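Local coordinates for protein putative Nitroreductase (Anabaena variabilis ATCC 29413, PDB 3EO7) that binds flavin mononucleotide and, as a member of the nitroreductase family, is probably an FMN-dependent oxidoreductase, at residues A34-P39 with G104-A109; Y171-R176 with R183-D188. One frame throughout, in Å; residues are numbered along the deposited sequence.

Contact 1 of 2, residues A34-P39 with G104-A109; sequences AKQPVP and GGLYPA
Pro39 packs against Leu106 and Tyr107 where two loops of the nitroreductase fold meet. Loop 34-39 lies on the way from helix 9-16 to strand 47-50. The 104-109 segment belongs to the connection from the two-stranded hairpin of strands 84-90 and 93-98 to the seven-stranded antiparallel sheet, which it enters at strand 109-115. Near the start of this second loop, Gly105 touches the bound flavin mononucleotide. At Leu106 the approach is double. Its carbonyl O stands 3.6 Å from CB of Pro39, and its CD2 methyl tentatively meets the amide end of Gln36, NE2 being 4.3 Å from it in one of the two modelled conformers of the glutamine, without a hydrogen bond. In that conformer the chain is extended, CG anti to the backbone N (chi1 -176°), which carries the amide across the gap to the methyl. Tyr107 follows. Its CB points at the proline, while the ring turns off toward Leu97, Arg98 and the flavin, so that the root of the side chain serves the loop and the ring serves the pocket. The amide N of Tyr107 is bonded to OG of Ser102, an FMN-binding residue. Pro108, its CB directed away from 34-39, packs on helices 170-177 and 181-202. The apolar meeting of the two loops comes down to one pair of methylene carbons, Pro39 CB and Tyr107 CB, 4.1 Å apart.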
ATOM      1  N   ALA A  34       4.598  21.789  18.179  1.00 46.74           N
ATOM      2  CA  ALA A  34       3.440  22.698  18.221  1.00 46.73           C
ATOM      3  C   ALA A  34       2.507  22.399  17.045  1.00 45.99           C
ATOM      4  O   ALA A  34       1.307  22.661  17.105  1.00 47.32           O
ATOM      5  CB  ALA A  34       3.894  24.170  18.178  1.00 46.08           C
ATOM      6  N   LYS A  35       3.080  21.848  15.978  1.00 43.19           N
ATOM      7  CA  LYS A  35       2.353  21.518  14.788  1.00 42.27           C
ATOM      8  C   LYS A  35       2.109  20.025  14.498  1.00 34.10           C
ATOM      9  O   LYS A  35       1.663  19.742  13.399  1.00 32.90           O
ATOM     10  CB  LYS A  35       3.080  22.098  13.553  1.00 45.36           C
ATOM     11  CG  LYS A  35       2.808  23.560  13.178  1.00 50.29           C
ATOM     12  CD  LYS A  35       3.320  23.761  11.716  1.00 49.96           C
ATOM     13  CE  LYS A  35       2.938  25.083  11.025  1.00 60.38           C
ATOM     14  NZ  LYS A  35       3.379  25.065   9.555  1.00 60.02           N
ATOM     15  N   GLN A  36       2.403  19.087  15.422  0.50 28.75           N
ATOM     16  CA  GLN A  36       2.170  17.657  15.089  0.50 25.97           C
ATOM     17  C   GLN A  36       0.712  17.529  14.750  0.50 25.25           C
ATOM     18  O   GLN A  36      -0.159  17.958  15.509  0.50 24.28           O
ATOM     19  CB  GLN A  36       2.525  16.592  16.137  0.50 26.35           C
ATOM     20  CG  GLN A  36       2.288  15.147  15.544  0.50 25.83           C
ATOM     21  CD  GLN A  36       2.596  13.987  16.475  0.50 24.25           C
ATOM     22  OE1 GLN A  36       2.957  14.190  17.633  0.50 32.82           O
ATOM     23  NE2 GLN A  36       2.459  12.752  15.966  0.50 17.20           N
ATOM     24  N   PRO A  37       0.442  16.991  13.571  1.00 22.19           N
ATOM     25  CA  PRO A  37      -0.931  16.863  13.128  1.00 23.54           C
ATOM     26  C   PRO A  37      -1.778  15.875  13.911  1.00 18.63           C
ATOM     27  O   PRO A  37      -1.287  14.860  14.433  1.00 20.67           O
ATOM     28  CB  PRO A  37      -0.781  16.360  11.680  1.00 24.10           C
ATOM     29  CG  PRO A  37       0.617  16.560  11.326  1.00 23.11           C
ATOM     30  CD  PRO A  37       1.403  16.531  12.566  1.00 23.66           C
ATOM     31  N   VAL A  38      -3.073  16.161  13.917  1.00 21.33           N
ATOM     32  CA  VAL A  38      -4.092  15.260  14.437  1.00 21.68           C
ATOM     33  C   VAL A  38      -4.534  14.519  13.164  1.00 20.14           C
ATOM     34  O   VAL A  38      -4.965  15.136  12.187  1.00 21.30           O
ATOM     35  CB  VAL A  38      -5.260  16.009  15.106  1.00 24.94           C
ATOM     36  CG1 VAL A  38      -6.343  15.026  15.500  1.00 27.18           C
ATOM     37  CG2 VAL A  38      -4.742  16.757  16.351  1.00 25.87           C
ATOM     38  N   PRO A  39      -4.348  13.196  13.133  1.00 19.90           N
ATOM     39  CA  PRO A  39      -4.555  12.455  11.882  1.00 17.76           C
ATOM     40  C   PRO A  39      -6.005  12.022  11.636  1.00 19.73           C
ATOM     41  O   PRO A  39      -6.277  10.880  11.269  1.00 18.10           O
ATOM     42  CB  PRO A  39      -3.590  11.275  12.068  1.00 22.33           C
ATOM     43  CG  PRO A  39      -3.690  10.982  13.512  1.00 20.40           C
ATOM     44  CD  PRO A  39      -3.910  12.305  14.218  1.00 21.23           C
ATOM     45  N   GLY A 104       6.038   6.075  10.557  1.00 16.48           N
ATOM     46  CA  GLY A 104       5.978   7.012  11.661  1.00 15.75           C
ATOM     47  C   GLY A 104       4.686   7.037  12.448  1.00 13.90           C
ATOM     48  O   GLY A 104       4.527   7.898  13.357  1.00 16.10           O
ATOM     49  N   GLY A 105       3.743   6.146  12.140  1.00 15.76           N
ATOM     50  CA  GLY A 105       2.429   6.186  12.778  1.00 15.15           C
ATOM     51  C   GLY A 105       1.755   7.528  12.495  1.00 14.42           C
ATOM     52  O   GLY A 105       1.124   8.104  13.364  1.00 16.45           O
ATOM     53  N   LEU A 106       1.850   7.993  11.262  1.00 13.63           N
ATOM     54  CA  LEU A 106       1.374   9.329  10.864  1.00 16.21           C
ATOM     55  C   LEU A 106       0.030   9.373  10.123  1.00 15.18           C
ATOM     56  O   LEU A 106      -0.647  10.405  10.111  1.00 17.34           O
ATOM     57  CB  LEU A 106       2.484  10.034  10.065  1.00 16.91           C
ATOM     58  CG  LEU A 106       3.769  10.266  10.880  1.00 17.57           C
ATOM     59  CD1 LEU A 106       4.888  10.807   9.977  1.00 19.33           C
ATOM     60  CD2 LEU A 106       3.527  11.129  12.114  1.00 20.39           C
ATOM     61  N   TYR A 107      -0.351   8.267   9.495  1.00 14.89           N
ATOM     62  CA  TYR A 107      -1.662   8.108   8.860  1.00 14.80           C
ATOM     63  C   TYR A 107      -2.064   9.183   7.857  1.00 14.77           C
ATOM     64  O   TYR A 107      -3.125   9.805   7.993  1.00 14.99           O
ATOM     65  CB  TYR A 107      -2.777   7.890   9.927  1.00 14.93           C
ATOM     66  CG  TYR A 107      -2.336   6.807  10.840  1.00 14.02           C
ATOM     67  CD1 TYR A 107      -2.261   5.496  10.389  1.00 15.87           C
ATOM     68  CD2 TYR A 107      -1.871   7.094  12.121  1.00 18.22           C
ATOM     69  CE1 TYR A 107      -1.776   4.472  11.216  1.00 17.29           C
ATOM     70  CE2 TYR A 107      -1.385   6.085  12.935  1.00 18.38           C
ATOM     71  CZ  TYR A 107      -1.329   4.779  12.480  1.00 17.87           C
ATOM     72  OH  TYR A 107      -0.792   3.793  13.288  1.00 16.19           O
ATOM     73  N   PRO A 108      -1.250   9.356   6.809  1.00 13.38           N
ATOM     74  CA  PRO A 108      -1.580  10.321   5.753  1.00 16.31           C
ATOM     75  C   PRO A 108      -2.877   9.989   4.994  1.00 17.90           C
ATOM     76  O   PRO A 108      -3.560  10.900   4.518  1.00 15.83           O
ATOM     77  CB  PRO A 108      -0.353  10.247   4.809  1.00 17.21           C
ATOM     78  CG  PRO A 108       0.176   8.841   5.018  1.00 16.51           C
ATOM     79  CD  PRO A 108      -0.004   8.626   6.510  1.00 13.33           C
ATOM     80  N   ALA A 109      -3.246   8.714   4.911  1.00 16.36           N
ATOM     81  CA  ALA A 109      -4.423   8.328   4.128  1.00 14.53           C
ATOM     82  C   ALA A 109      -5.749   8.670   4.792  1.00 15.48           C
ATOM     83  O   ALA A 109      -5.883   8.587   6.024  1.00 16.51           O
ATOM     84  CB  ALA A 109      -4.378   6.812   3.771  1.00 15.08           C
TER

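Contact 2 of 2, residues Y171-R176 with R183-D188; sequences YRSAWR and RRICLD. With FMN (flavin mononucleotide), chain B.
A carboxylate oxygen, OD2 of Asp188, receives a hydrogen from a water that lies 2.8 Å away and a second bond from OG of Ser102. In one of the two modelled conformers of Ser173, the same water accepts the hydroxyl hydrogen of that serine, with OG of Ser173 2.6 Å from the water oxygen; the bridge this makes between helix 170-177 and helix 181-202 may therefore be present only part of the time. No direct hydrogen bond joins the two polar ends, OG of Ser173 being 4.3 Å from OD2 of Asp188 in that conformer. Beside the bridge the helices touch through one aliphatic branch: CG1 of Ile185 lies 3.7 Å from Ser173 CB, while CD1 of Ile185 extends past this CB at a looser distance. With chi1 at -76°, Ile185 sets CG1 beside the backbone N and leads this branch toward the neighbouring helix. Pro108 packs on Ser173, adding an apolar neighbour to the water-bridged pair. The other carboxylate oxygen, OD1 of Asp188, is bonded to the backbone N of Ala103, so that partners at both oxygens would restrain rotation of the group. OD1 also approaches the C8M methyl of the flavin at 3.5 Å, and CB of Leu187 comes equally close to C7M. Two consecutive residues of helix 181-202 thus meet the dimethylbenzene end of the isoalloxazine. Helix 181-202 supplies these residues to the FMN pocket, and helix 170-177 packs behind it as a second layer of this nitroreductase-family fold.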
ATOM      1  N   TYR A 171       0.658  16.892   4.852  1.00 15.95           N
ATOM      2  CA  TYR A 171       1.389  17.330   6.030  1.00 16.17           C
ATOM      3  C   TYR A 171       1.455  16.288   7.128  1.00 15.55           C
ATOM      4  O   TYR A 171       2.363  16.333   7.960  1.00 15.81           O
ATOM      5  CB  TYR A 171       0.839  18.637   6.552  1.00 15.73           C
ATOM      6  CG  TYR A 171       1.716  19.266   7.615  1.00 15.90           C
ATOM      7  CD1 TYR A 171       2.983  19.752   7.277  1.00 19.69           C
ATOM      8  CD2 TYR A 171       1.292  19.383   8.919  1.00 21.79           C
ATOM      9  CE1 TYR A 171       3.794  20.327   8.216  1.00 23.07           C
ATOM     10  CE2 TYR A 171       2.111  19.973   9.867  1.00 21.71           C
ATOM     11  CZ  TYR A 171       3.345  20.454   9.497  1.00 20.67           C
ATOM     12  OH  TYR A 171       4.194  21.028  10.420  1.00 22.83           O
ATOM     13  N   ARG A 172       0.474  15.381   7.182  1.00 14.89           N
ATOM     14  CA  ARG A 172       0.493  14.353   8.211  1.00 15.70           C
ATOM     15  C   ARG A 172       1.843  13.594   8.211  1.00 15.71           C
ATOM     16  O   ARG A 172       2.378  13.278   9.286  1.00 16.19           O
ATOM     17  CB  ARG A 172      -0.679  13.393   8.037  1.00 16.49           C
ATOM     18  CG  ARG A 172      -2.025  14.008   8.378  1.00 17.66           C
ATOM     19  CD  ARG A 172      -3.066  12.913   8.272  1.00 19.60           C
ATOM     20  NE  ARG A 172      -4.386  13.464   8.461  1.00 18.20           N
ATOM     21  CZ  ARG A 172      -5.515  12.807   8.229  1.00 17.52           C
ATOM     22  NH1 ARG A 172      -5.465  11.545   7.830  1.00 18.76           N
ATOM     23  NH2 ARG A 172      -6.690  13.438   8.379  1.00 18.60           N
ATOM     24  N   SER A 173       2.376  13.322   7.016  0.50 14.20           N
ATOM     25  CA  SER A 173       3.668  12.639   6.881  0.50 14.89           C
ATOM     26  C   SER A 173       4.808  13.640   6.744  0.50 15.87           C
ATOM     27  O   SER A 173       5.864  13.449   7.340  0.50 16.75           O
ATOM     28  CB  SER A 173       3.663  11.670   5.701  0.50 15.14           C
ATOM     29  OG  SER A 173       2.773  10.605   5.940  0.50 12.43           O
ATOM     30  N   ALA A 174       4.583  14.723   5.998  1.00 16.70           N
ATOM     31  CA  ALA A 174       5.644  15.723   5.747  1.00 15.96           C
ATOM     32  C   ALA A 174       6.143  16.386   7.035  1.00 15.86           C
ATOM     33  O   ALA A 174       7.282  16.858   7.114  1.00 16.21           O
ATOM     34  CB  ALA A 174       5.181  16.784   4.702  1.00 15.73           C
ATOM     35  N   TRP A 175       5.262  16.475   8.020  1.00 15.22           N
ATOM     36  CA  TRP A 175       5.609  17.013   9.340  1.00 15.12           C
ATOM     37  C   TRP A 175       6.867  16.309   9.830  1.00 17.74           C
ATOM     38  O   TRP A 175       7.752  16.954  10.385  1.00 17.11           O
ATOM     39  CB  TRP A 175       4.424  16.863  10.301  1.00 17.30           C
ATOM     40  CG  TRP A 175       4.808  17.129  11.734  1.00 18.79           C
ATOM     41  CD1 TRP A 175       4.974  18.326  12.314  1.00 18.44           C
ATOM     42  CD2 TRP A 175       5.131  16.147  12.720  1.00 18.06           C
ATOM     43  NE1 TRP A 175       5.375  18.171  13.633  1.00 19.58           N
ATOM     44  CE2 TRP A 175       5.473  16.833  13.901  1.00 20.45           C
ATOM     45  CE3 TRP A 175       5.144  14.757  12.726  1.00 20.33           C
ATOM     46  CZ2 TRP A 175       5.809  16.172  15.070  1.00 18.81           C
ATOM     47  CZ3 TRP A 175       5.485  14.095  13.890  1.00 23.94           C
ATOM     48  CH2 TRP A 175       5.807  14.792  15.039  1.00 21.47           C
ATOM     49  N   ARG A 176       6.967  15.001   9.586  1.00 17.44           N
ATOM     50  CA  ARG A 176       8.159  14.265   9.961  1.00 16.69           C
ATOM     51  C   ARG A 176       9.193  14.102   8.853  1.00 17.71           C
ATOM     52  O   ARG A 176      10.389  14.324   9.078  1.00 17.86           O
ATOM     53  CB  ARG A 176       7.798  12.871  10.469  1.00 18.64           C
ATOM     54  CG  ARG A 176       9.072  12.050  10.786  1.00 23.09           C
ATOM     55  CD  ARG A 176       8.781  10.837  11.582  1.00 27.92           C
ATOM     56  NE  ARG A 176       9.988  10.003  11.657  1.00 35.40           N
ATOM     57  CZ  ARG A 176      10.110   8.919  12.423  1.00 39.45           C
ATOM     58  NH1 ARG A 176       9.129   8.544  13.244  1.00 29.70           N
ATOM     59  NH2 ARG A 176      11.245   8.214  12.377  1.00 43.91           N
ATOM     60  N   ARG A 183       7.198   9.346  -0.739  1.00 14.78           N
ATOM     61  CA  ARG A 183       7.423   7.905  -0.798  1.00 14.57           C
ATOM     62  C   ARG A 183       6.586   7.210   0.275  1.00 14.82           C
ATOM     63  O   ARG A 183       5.852   6.264  -0.011  1.00 14.29           O
ATOM     64  CB  ARG A 183       8.895   7.564  -0.524  1.00 13.66           C
ATOM     65  CG  ARG A 183       9.869   8.110  -1.534  1.00 16.37           C
ATOM     66  CD  ARG A 183      11.242   7.809  -0.996  1.00 20.04           C
ATOM     67  NE  ARG A 183      12.390   8.201  -1.793  1.00 15.54           N
ATOM     68  CZ  ARG A 183      13.470   7.429  -1.954  1.00 15.92           C
ATOM     69  NH1 ARG A 183      13.489   6.178  -1.501  1.00 17.82           N
ATOM     70  NH2 ARG A 183      14.518   7.885  -2.618  1.00 18.17           N
ATOM     71  N   ARG A 184       6.697   7.705   1.511  1.00 15.08           N
ATOM     72  CA  ARG A 184       6.014   7.087   2.650  1.00 14.92           C
ATOM     73  C   ARG A 184       4.485   7.133   2.501  1.00 16.06           C
ATOM     74  O   ARG A 184       3.795   6.155   2.807  1.00 15.17           O
ATOM     75  CB  ARG A 184       6.430   7.725   3.996  1.00 17.16           C
ATOM     76  CG  ARG A 184       7.932   7.853   4.210  1.00 20.16           C
ATOM     77  CD  ARG A 184       8.684   6.541   4.203  1.00 18.29           C
ATOM     78  NE  ARG A 184      10.023   6.797   4.732  1.00 20.16           N
ATOM     79  CZ  ARG A 184      11.037   7.310   4.042  1.00 20.33           C
ATOM     80  NH1 ARG A 184      10.982   7.486   2.732  1.00 20.66           N
ATOM     81  NH2 ARG A 184      12.163   7.591   4.678  1.00 25.73           N
ATOM     82  N   ILE A 185       3.957   8.255   2.033  1.00 15.21           N
ATOM     83  CA  ILE A 185       2.532   8.400   1.818  1.00 15.31           C
ATOM     84  C   ILE A 185       2.019   7.341   0.852  1.00 15.36           C
ATOM     85  O   ILE A 185       0.988   6.705   1.079  1.00 16.44           O
ATOM     86  CB  ILE A 185       2.234   9.802   1.232  1.00 14.19           C
ATOM     87  CG1 ILE A 185       2.332  10.868   2.329  1.00 14.29           C
ATOM     88  CG2 ILE A 185       0.814   9.867   0.595  1.00 16.62           C
ATOM     89  CD1 ILE A 185       2.392  12.316   1.801  1.00 16.09           C
ATOM     90  N   CYS A 186       2.731   7.153  -0.255  1.00 16.13           N
ATOM     91  CA  CYS A 186       2.282   6.181  -1.256  1.00 14.09           C
ATOM     92  C   CYS A 186       2.392   4.744  -0.746  1.00 15.48           C
ATOM     93  O   CYS A 186       1.509   3.933  -1.007  1.00 16.00           O
ATOM     94  CB  CYS A 186       3.017   6.392  -2.554  1.00 15.23           C
ATOM     95  SG  CYS A 186       2.541   7.990  -3.372  1.00 17.31           S
ATOM     96  N   LEU A 187       3.476   4.438  -0.039  1.00 14.97           N
ATOM     97  CA  LEU A 187       3.636   3.109   0.606  1.00 14.98           C
ATOM     98  C   LEU A 187       2.506   2.866   1.593  1.00 15.09           C
ATOM     99  O   LEU A 187       1.890   1.794   1.574  1.00 15.17           O
ATOM    100  CB  LEU A 187       4.992   3.006   1.313  1.00 14.54           C
ATOM    101  CG  LEU A 187       6.167   3.001   0.323  1.00 15.32           C
ATOM    102  CD1 LEU A 187       7.486   3.278   1.079  1.00 16.73           C
ATOM    103  CD2 LEU A 187       6.196   1.674  -0.421  1.00 14.65           C
ATOM    104  N   ASP A 188       2.283   3.825   2.497  1.00 15.85           N
ATOM    105  CA  ASP A 188       1.203   3.736   3.500  1.00 15.21           C
ATOM    106  C   ASP A 188      -0.144   3.449   2.804  1.00 15.13           C
ATOM    107  O   ASP A 188      -0.938   2.613   3.248  1.00 15.70           O
ATOM    108  CB  ASP A 188       1.035   5.040   4.280  1.00 16.17           C
ATOM    109  CG  ASP A 188       2.136   5.306   5.291  1.00 18.01           C
ATOM    110  OD1 ASP A 188       3.117   4.528   5.396  1.00 16.02           O
ATOM    111  OD2 ASP A 188       2.005   6.350   5.977  1.00 17.89           O
TER
HETATM  112  N1  FMN B 700       8.825   0.570  11.662  1.00 13.36           N
HETATM  113  C2  FMN B 700      10.143   0.679  12.071  1.00 19.23           C
HETATM  114  O2  FMN B 700      10.486   0.323  13.193  1.00 17.54           O
HETATM  115  N3  FMN B 700      11.130   1.208  11.283  1.00 16.12           N
HETATM  116  C4  FMN B 700      10.872   1.707  10.042  1.00 17.03           C
HETATM  117  O4  FMN B 700      11.834   2.001   9.307  1.00 16.24           O
HETATM  118  C4A FMN B 700       9.559   1.615   9.585  1.00 14.89           C
HETATM  119  N5  FMN B 700       9.220   2.149   8.357  1.00 12.76           N
HETATM  120  C5A FMN B 700       7.912   1.974   7.860  1.00 13.33           C
HETATM  121  C6  FMN B 700       7.559   2.393   6.582  1.00 12.98           C
HETATM  122  C7  FMN B 700       6.261   2.242   6.097  1.00 13.46           C
HETATM  123  C7M FMN B 700       5.934   2.603   4.640  1.00 13.11           C
HETATM  124  C8  FMN B 700       5.287   1.656   6.897  1.00 14.61           C
HETATM  125  C8M FMN B 700       3.918   1.289   6.363  1.00 10.86           C
HETATM  126  C9  FMN B 700       5.618   1.217   8.193  1.00 13.14           C
HETATM  127  C9A FMN B 700       6.930   1.376   8.670  1.00 13.07           C
HETATM  128  N10 FMN B 700       7.263   0.953   9.952  1.00 14.49           N
HETATM  129  C10 FMN B 700       8.552   1.054  10.399  1.00 14.61           C
HETATM  130  C1' FMN B 700       6.201   0.535  10.949  1.00 12.78           C
HETATM  131  C2' FMN B 700       5.436   1.702  11.539  1.00 14.98           C
HETATM  132  O2' FMN B 700       6.222   2.321  12.580  1.00 16.43           O
HETATM  133  C3' FMN B 700       4.094   1.202  12.072  1.00 13.02           C
HETATM  134  O3' FMN B 700       3.266   0.775  10.986  1.00 13.97           O
HETATM  135  C4' FMN B 700       3.354   2.221  12.959  1.00 13.75           C
HETATM  136  O4' FMN B 700       4.133   2.534  14.148  1.00 15.56           O
HETATM  137  C5' FMN B 700       1.992   1.681  13.352  1.00 11.88           C
HETATM  138  O5' FMN B 700       2.085   0.464  14.042  1.00 14.48           O
HETATM  139  P   FMN B 700       1.381  -0.854  13.523  1.00 14.60           P
HETATM  140  O1P FMN B 700       2.014  -1.225  12.186  1.00 14.99           O
HETATM  141  O2P FMN B 700       1.668  -1.892  14.602  1.00 14.81           O
HETATM  142  O3P FMN B 700      -0.094  -0.620  13.375  1.00 13.91           O
HETATM  143  O   HOH W   1       3.737   8.324   6.825  1.00 14.02           O

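Contacts 1 and 2 have centres about 9 Å apart and meet through the 104-109 loop. Tyr107 O is probably hydrogen-bonded to Arg172 NH1 at 2.9 Å, tying that loop to helix 170-177; the same NH1 also forms a salt bridge with Glu110. Pro108 lies across the junction of the two helices of contact 2, its CD 3.1 Å from Asp188 OD2. Ser102, a hydrogen-bonding partner in both contacts, couples them to the flavin through a further bond from its backbone N to the FMN. Tyr107 from contact 1 and Leu187 and Asp188 from contact 2 thus belong to one pocket, reached from a loop and from a helix.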